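Local coordinates for coproheme decarboxylase (Thermus thermophilus, PDB 1VDH), which catalyses the hydrogen peroxide-dependent decarboxylation of coproheme to heme b, the last step of coproporphyrin-dependent heme biosynthesis, and works as a homopentamer, at residues V48-E53 / E90-R95; E53-G58 / V136-Y141. All blocks are in the same frame, centred on the assembly; numbering follows the deposited sequence.

Contact 1: residues V48-E53 / E90-R95; sequences VREWRE and EARLSR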
loop_
_atom_site.group_PDB
_atom_site.type_symbol
_atom_site.label_atom_id
_atom_site.label_comp_id
_atom_site.label_asym_id
_atom_site.label_seq_id
_atom_site.Cartn_x
_atom_site.Cartn_y
_atom_site.Cartn_z
ATOM N N VAL A 48 22.758 16.634 19.988
ATOM C CA VAL A 48 21.672 17.573 20.275
ATOM C C VAL A 48 22.227 18.920 20.739
ATOM O O VAL A 48 21.626 19.967 20.499
ATOM C CB VAL A 48 20.704 16.996 21.336
ATOM C CG1 VAL A 48 19.624 18.017 21.697
ATOM C CG2 VAL A 48 20.055 15.722 20.806
ATOM N N ARG A 49 23.387 18.885 21.388
ATOM C CA ARG A 49 24.044 20.099 21.860
ATOM C C ARG A 49 24.461 20.941 20.653
ATOM O O ARG A 49 24.344 22.164 20.676
ATOM C CB ARG A 49 25.260 19.742 22.722
ATOM C CG ARG A 49 25.986 20.935 23.318
ATOM C CD ARG A 49 26.933 20.501 24.431
ATOM N NE ARG A 49 27.996 19.617 23.954
ATOM C CZ ARG A 49 28.302 18.439 24.497
ATOM N NH1 ARG A 49 29.291 17.714 23.989
ATOM N NH2 ARG A 49 27.610 17.973 25.533
ATOM N N GLU A 50 24.919 20.277 19.593
ATOM C CA GLU A 50 25.323 20.965 18.368
ATOM C C GLU A 50 24.127 21.698 17.763
ATOM O O GLU A 50 24.246 22.841 17.323
ATOM C CB GLU A 50 25.892 19.968 17.349
ATOM C CG GLU A 50 27.218 19.337 17.770
ATOM C CD GLU A 50 27.734 18.294 16.787
ATOM O OE1 GLU A 50 28.500 17.414 17.223
ATOM O OE2 GLU A 50 27.383 18.347 15.586
ATOM N N TRP A 51 22.972 21.034 17.748
ATOM C CA TRP A 51 21.752 21.631 17.208
ATOM C C TRP A 51 21.351 22.826 18.079
ATOM O O TRP A 51 20.941 23.871 17.574
ATOM C CB TRP A 51 20.621 20.591 17.186
ATOM C CG TRP A 51 20.898 19.380 16.325
ATOM C CD1 TRP A 51 21.919 19.219 15.425
ATOM C CD2 TRP A 51 20.121 18.176 16.267
ATOM N NE1 TRP A 51 21.820 17.994 14.809
ATOM C CE2 TRP A 51 20.726 17.334 15.306
ATOM C CE3 TRP A 51 18.971 17.727 16.932
ATOM C CZ2 TRP A 51 20.219 16.066 14.994
ATOM C CZ3 TRP A 51 18.466 16.464 16.621
ATOM C CH2 TRP A 51 19.091 15.650 15.660
ATOM N N ARG A 52 21.516 22.669 19.389
ATOM C CA ARG A 52 21.195 23.714 20.356
ATOM C C ARG A 52 22.052 24.960 20.105
ATOM O O ARG A 52 21.531 26.067 20.002
ATOM C CB ARG A 52 21.435 23.187 21.772
ATOM C CG ARG A 52 20.887 24.064 22.882
ATOM C CD ARG A 52 21.372 23.607 24.262
ATOM N NE ARG A 52 21.242 22.165 24.473
ATOM C CZ ARG A 52 20.088 21.511 24.587
ATOM N NH1 ARG A 52 18.935 22.167 24.511
ATOM N NH2 ARG A 52 20.087 20.199 24.785
ATOM N N GLU A 53 23.363 24.763 19.975
ATOM C CA GLU A 53 24.295 25.865 19.735
ATOM C C GLU A 53 23.991 26.578 18.421
ATOM O O GLU A 53 24.061 27.802 18.329
ATOM C CB GLU A 53 25.737 25.349 19.748
ATOM C CG GLU A 53 26.165 24.795 21.108
ATOM C CD GLU A 53 27.546 24.148 21.101
ATOM O OE1 GLU A 53 28.084 23.906 22.204
ATOM O OE2 GLU A 53 28.091 23.869 20.006
ATOM N N GLU A 90 20.896 14.691 9.656
ATOM C CA GLU A 90 20.266 13.414 9.380
ATOM C C GLU A 90 21.281 12.267 9.377
ATOM O O GLU A 90 21.035 11.205 9.955
ATOM C CB GLU A 90 19.560 13.513 8.030
ATOM C CG GLU A 90 18.937 12.246 7.527
ATOM C CD GLU A 90 18.249 12.456 6.200
ATOM O OE1 GLU A 90 17.015 12.315 6.155
ATOM O OE2 GLU A 90 18.938 12.781 5.208
ATOM N N ALA A 91 22.419 12.487 8.724
ATOM C CA ALA A 91 23.469 11.475 8.653
ATOM C C ALA A 91 24.098 11.266 10.032
ATOM O O ALA A 91 24.349 10.135 10.436
ATOM C CB ALA A 91 24.529 11.882 7.637
ATOM N N ARG A 92 24.331 12.361 10.750
ATOM C CA ARG A 92 24.918 12.299 12.088
ATOM C C ARG A 92 24.055 11.479 13.044
ATOM O O ARG A 92 24.570 10.682 13.828
ATOM C CB ARG A 92 25.128 13.705 12.649
ATOM C CG ARG A 92 26.323 14.449 12.065
ATOM C CD ARG A 92 27.640 13.792 12.464
ATOM N NE ARG A 92 27.836 13.768 13.916
ATOM C CZ ARG A 92 28.200 14.820 14.645
ATOM N NH1 ARG A 92 28.411 15.996 14.068
ATOM N NH2 ARG A 92 28.361 14.697 15.956
ATOM N N LEU A 93 22.739 11.674 12.978
ATOM C CA LEU A 93 21.828 10.924 13.838
ATOM C C LEU A 93 21.861 9.446 13.461
ATOM O O LEU A 93 21.969 8.576 14.326
ATOM C CB LEU A 93 20.397 11.464 13.716
ATOM C CG LEU A 93 19.309 10.759 14.538
ATOM C CD1 LEU A 93 19.661 10.759 16.027
ATOM C CD2 LEU A 93 17.974 11.437 14.294
ATOM N N SER A 94 21.808 9.171 12.161
ATOM C CA SER A 94 21.817 7.798 11.675
ATOM C C SER A 94 23.078 7.009 12.012
ATOM O O SER A 94 23.014 5.791 12.183
ATOM C CB SER A 94 21.540 7.757 10.172
ATOM O OG SER A 94 20.156 7.953 9.915
ATOM N N ARG A 95 24.218 7.686 12.117
ATOM C CA ARG A 95 25.453 6.977 12.452
ATOM C C ARG A 95 25.713 6.873 13.955
ATOM O O ARG A 95 26.643 6.187 14.381
ATOM C CB ARG A 95 26.666 7.575 11.730
ATOM C CG ARG A 95 27.007 8.997 12.087
ATOM C CD ARG A 95 28.364 9.393 11.502
ATOM N NE ARG A 95 28.415 9.257 10.047
ATOM C CZ ARG A 95 28.390 10.275 9.188
ATOM N NH1 ARG A 95 28.312 11.527 9.628
ATOM N NH2 ARG A 95 28.446 10.040 7.882
#

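Contact 2: residues E53-G58 / V136-Y141; sequences ELEEAG and VPKSGY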
loop_
_atom_site.group_PDB
_atom_site.type_symbol
_atom_site.label_atom_id
_atom_site.label_comp_id
_atom_site.label_asym_id
_atom_site.label_seq_id
_atom_site.Cartn_x
_atom_site.Cartn_y
_atom_site.Cartn_z
ATOM N N GLU A 53 23.363 24.763 19.975
ATOM C CA GLU A 53 24.295 25.865 19.735
ATOM C C GLU A 53 23.991 26.578 18.421
ATOM O O GLU A 53 24.061 27.802 18.329
ATOM C CB GLU A 53 25.737 25.349 19.748
ATOM C CG GLU A 53 26.165 24.795 21.108
ATOM C CD GLU A 53 27.546 24.148 21.101
ATOM O OE1 GLU A 53 28.084 23.906 22.204
ATOM O OE2 GLU A 53 28.091 23.869 20.006
ATOM N N LEU A 54 23.620 25.795 17.417
ATOM C CA LEU A 54 23.274 26.310 16.098
ATOM C C LEU A 54 21.995 27.167 16.204
ATOM O O LEU A 54 21.871 28.225 15.577
ATOM C CB LEU A 54 23.098 25.107 15.170
ATOM C CG LEU A 54 22.695 25.154 13.706
ATOM C CD1 LEU A 54 23.260 23.922 13.008
ATOM C CD2 LEU A 54 21.184 25.179 13.600
ATOM N N GLU A 55 21.066 26.723 17.044
ATOM C CA GLU A 55 19.813 27.443 17.256
ATOM C C GLU A 55 20.104 28.754 17.992
ATOM O O GLU A 55 19.557 29.800 17.650
ATOM C CB GLU A 55 18.844 26.580 18.062
ATOM C CG GLU A 55 17.474 27.199 18.273
ATOM C CD GLU A 55 16.546 26.274 19.023
ATOM O OE1 GLU A 55 16.717 26.127 20.251
ATOM O OE2 GLU A 55 15.655 25.680 18.389
ATOM N N GLU A 56 20.985 28.692 18.987
ATOM C CA GLU A 56 21.359 29.884 19.745
ATOM C C GLU A 56 22.051 30.901 18.833
ATOM O O GLU A 56 21.927 32.110 19.031
ATOM C CB GLU A 56 22.271 29.506 20.916
ATOM C CG GLU A 56 21.587 28.619 21.955
ATOM C CD GLU A 56 22.509 28.186 23.090
ATOM O OE1 GLU A 56 21.997 27.643 24.093
ATOM O OE2 GLU A 56 23.741 28.384 22.986
ATOM N N ALA A 57 22.744 30.405 17.810
ATOM C CA ALA A 57 23.444 31.262 16.855
ATOM C C ALA A 57 22.519 31.783 15.751
ATOM O O ALA A 57 22.946 32.564 14.895
ATOM C CB ALA A 57 24.622 30.507 16.240
ATOM N N GLY A 58 21.257 31.357 15.775
ATOM C CA GLY A 58 20.297 31.787 14.769
ATOM C C GLY A 58 20.469 31.105 13.420
ATOM O O GLY A 58 19.971 31.594 12.405
ATOM N N VAL A 136 11.248 26.516 16.692
ATOM C CA VAL A 136 10.387 25.482 17.255
ATOM C C VAL A 136 10.180 25.755 18.751
ATOM O O VAL A 136 11.150 25.889 19.497
ATOM C CB VAL A 136 11.040 24.091 17.083
ATOM C CG1 VAL A 136 10.203 23.031 17.742
ATOM C CG2 VAL A 136 11.232 23.778 15.608
ATOM N N PRO A 137 8.913 25.865 19.201
ATOM C CA PRO A 137 8.633 26.123 20.620
ATOM C C PRO A 137 9.156 25.007 21.527
ATOM O O PRO A 137 9.223 23.839 21.128
ATOM C CB PRO A 137 7.105 26.277 20.655
ATOM C CG PRO A 137 6.637 25.529 19.452
ATOM C CD PRO A 137 7.668 25.859 18.411
ATOM N N LYS A 138 9.543 25.375 22.746
ATOM C CA LYS A 138 10.131 24.422 23.681
ATOM C C LYS A 138 9.231 23.829 24.759
ATOM O O LYS A 138 9.691 23.529 25.859
ATOM C CB LYS A 138 11.372 25.042 24.325
ATOM C CG LYS A 138 12.336 25.659 23.320
ATOM C CD LYS A 138 12.875 24.617 22.359
ATOM C CE LYS A 138 13.786 25.250 21.329
ATOM N NZ LYS A 138 14.375 24.228 20.429
ATOM N N SER A 139 7.965 23.622 24.428
ATOM C CA SER A 139 7.009 23.036 25.359
ATOM C C SER A 139 5.776 22.640 24.566
ATOM O O SER A 139 5.661 22.962 23.385
ATOM C CB SER A 139 6.614 24.047 26.443
ATOM O OG SER A 139 5.939 25.163 25.885
ATOM N N GLY A 140 4.855 21.944 25.219
ATOM C CA GLY A 140 3.633 21.557 24.549
ATOM C C GLY A 140 3.714 20.373 23.606
ATOM O O GLY A 140 4.508 19.452 23.796
ATOM N N TYR A 141 2.909 20.445 22.551
ATOM C CA TYR A 141 2.793 19.371 21.576
ATOM C C TYR A 141 2.920 19.840 20.135
ATOM O O TYR A 141 2.832 21.032 19.841
ATOM C CB TYR A 141 1.425 18.688 21.758
ATOM C CG TYR A 141 1.179 18.226 23.176
ATOM C CD1 TYR A 141 1.424 16.905 23.554
ATOM C CD2 TYR A 141 0.800 19.135 24.164
ATOM C CE1 TYR A 141 1.308 16.505 24.888
ATOM C CE2 TYR A 141 0.684 18.745 25.493
ATOM C CZ TYR A 141 0.943 17.437 25.849
ATOM O OH TYR A 141 0.872 17.074 27.177
#

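Contact 1: residues V48-E53 / E90-R95
Glu50 and Arg92 find each other because both first torsions lay CG beside the backbone N (chi1 -67° in Glu50); from there the glutamate runs out straight, while the arginine bends twice, at chi2 and chi3, and the two side chains cross at about a right angle. The result is a two-armed salt bridge between neighbouring helices, with unequal arms. Arg92 NH2 donates to Glu50 OE1 over 3.0 Å, with OE1 at the guanidinium edge, close to its plane; the donor comes from the syn side but lies 29° out of the carboxylate plane. The second arm, Arg92 NH1 to Glu50 OE2, is also 3.0 Å but weak as a hydrogen bond. A twist of 50° between carboxylate and guanidinium planes keeps the pair from lying flat against each other. Elsewhere on helix 83-95, Glu90 OE1 accepts from Gly69 N of the second subunit. Beneath the partly exposed bridge the indole of Trp51 approaches Leu93 only loosely, Trp51 CH2 stopping 4.6 Å from Leu93 CD2. Trp51 also makes a cation-pi contact with Arg80 of strand 74-80, and Leu93 continues inward onto Leu44 and Leu47 of helix 34-56 and onto Phe76 of strand 74-80.

Contact 2: residues E53-G58 / V136-Y141
Glu55 meets Lys138 from the last turn of helix 34-56, which a Schellman motif with Gly58 at positive phi closes; the lysine comes from the loop leading into strand 141-152 of the chlorite dismutase-type barrel. The two side chains approach from opposite directions. With CG anti to the backbone N (chi1 -177°), Glu55 reaches straight out from its helix, and its carboxylate straddles the ammonium group: Lys138 NZ lies 2.8 Å from Glu55 OE2, on the syn lone pair, and makes a longer, weak bond to OE1. The tight part is centred on OE2, which is gripped as well by Ser61 OG and Tyr62 N, while Lys138 NZ bonds Tyr62 O and sits by the Tyr62 ring in a cation-pi contact. Such a crowd of donors would favour a charged carboxylate. The solvent side belongs to Lys138, an exposed residue whose chain bends at chi2 on its way to the acid. On the buried flank Val136 packs on Leu77 and Leu79 and does not reach Glu55 closely, its CB staying 5.1 Å from Glu55 OE2. The backbone of Val136 does join in: its N is hydrogen-bonded to the same Ser61 OG that holds Glu55 OE2.

How the contacts relate
After strand 10-24 and the short helix 26-31, the chain enters helix 34-56; segments 48-53 and 53-58, overlapping at Glu53, run through the end of this helix and just past it. The chain then forms the antiparallel strands 61-67 and 74-80 and enters helix 83-95, where contact 1 closes a loop of 36 residues. Strand 102-116 and a long connection follow before residues 136-141 close the 77-residue loop of contact 2. Because that second loop opens from 53-58, inside the loop of contact 1, and closes only beyond 90-95, the two contacts cross rather than nest. Contact 1 ties helix 34-56 to helix 83-95; contact 2 ties the C-terminal end of helix 34-56 to the approach of strand 141-152.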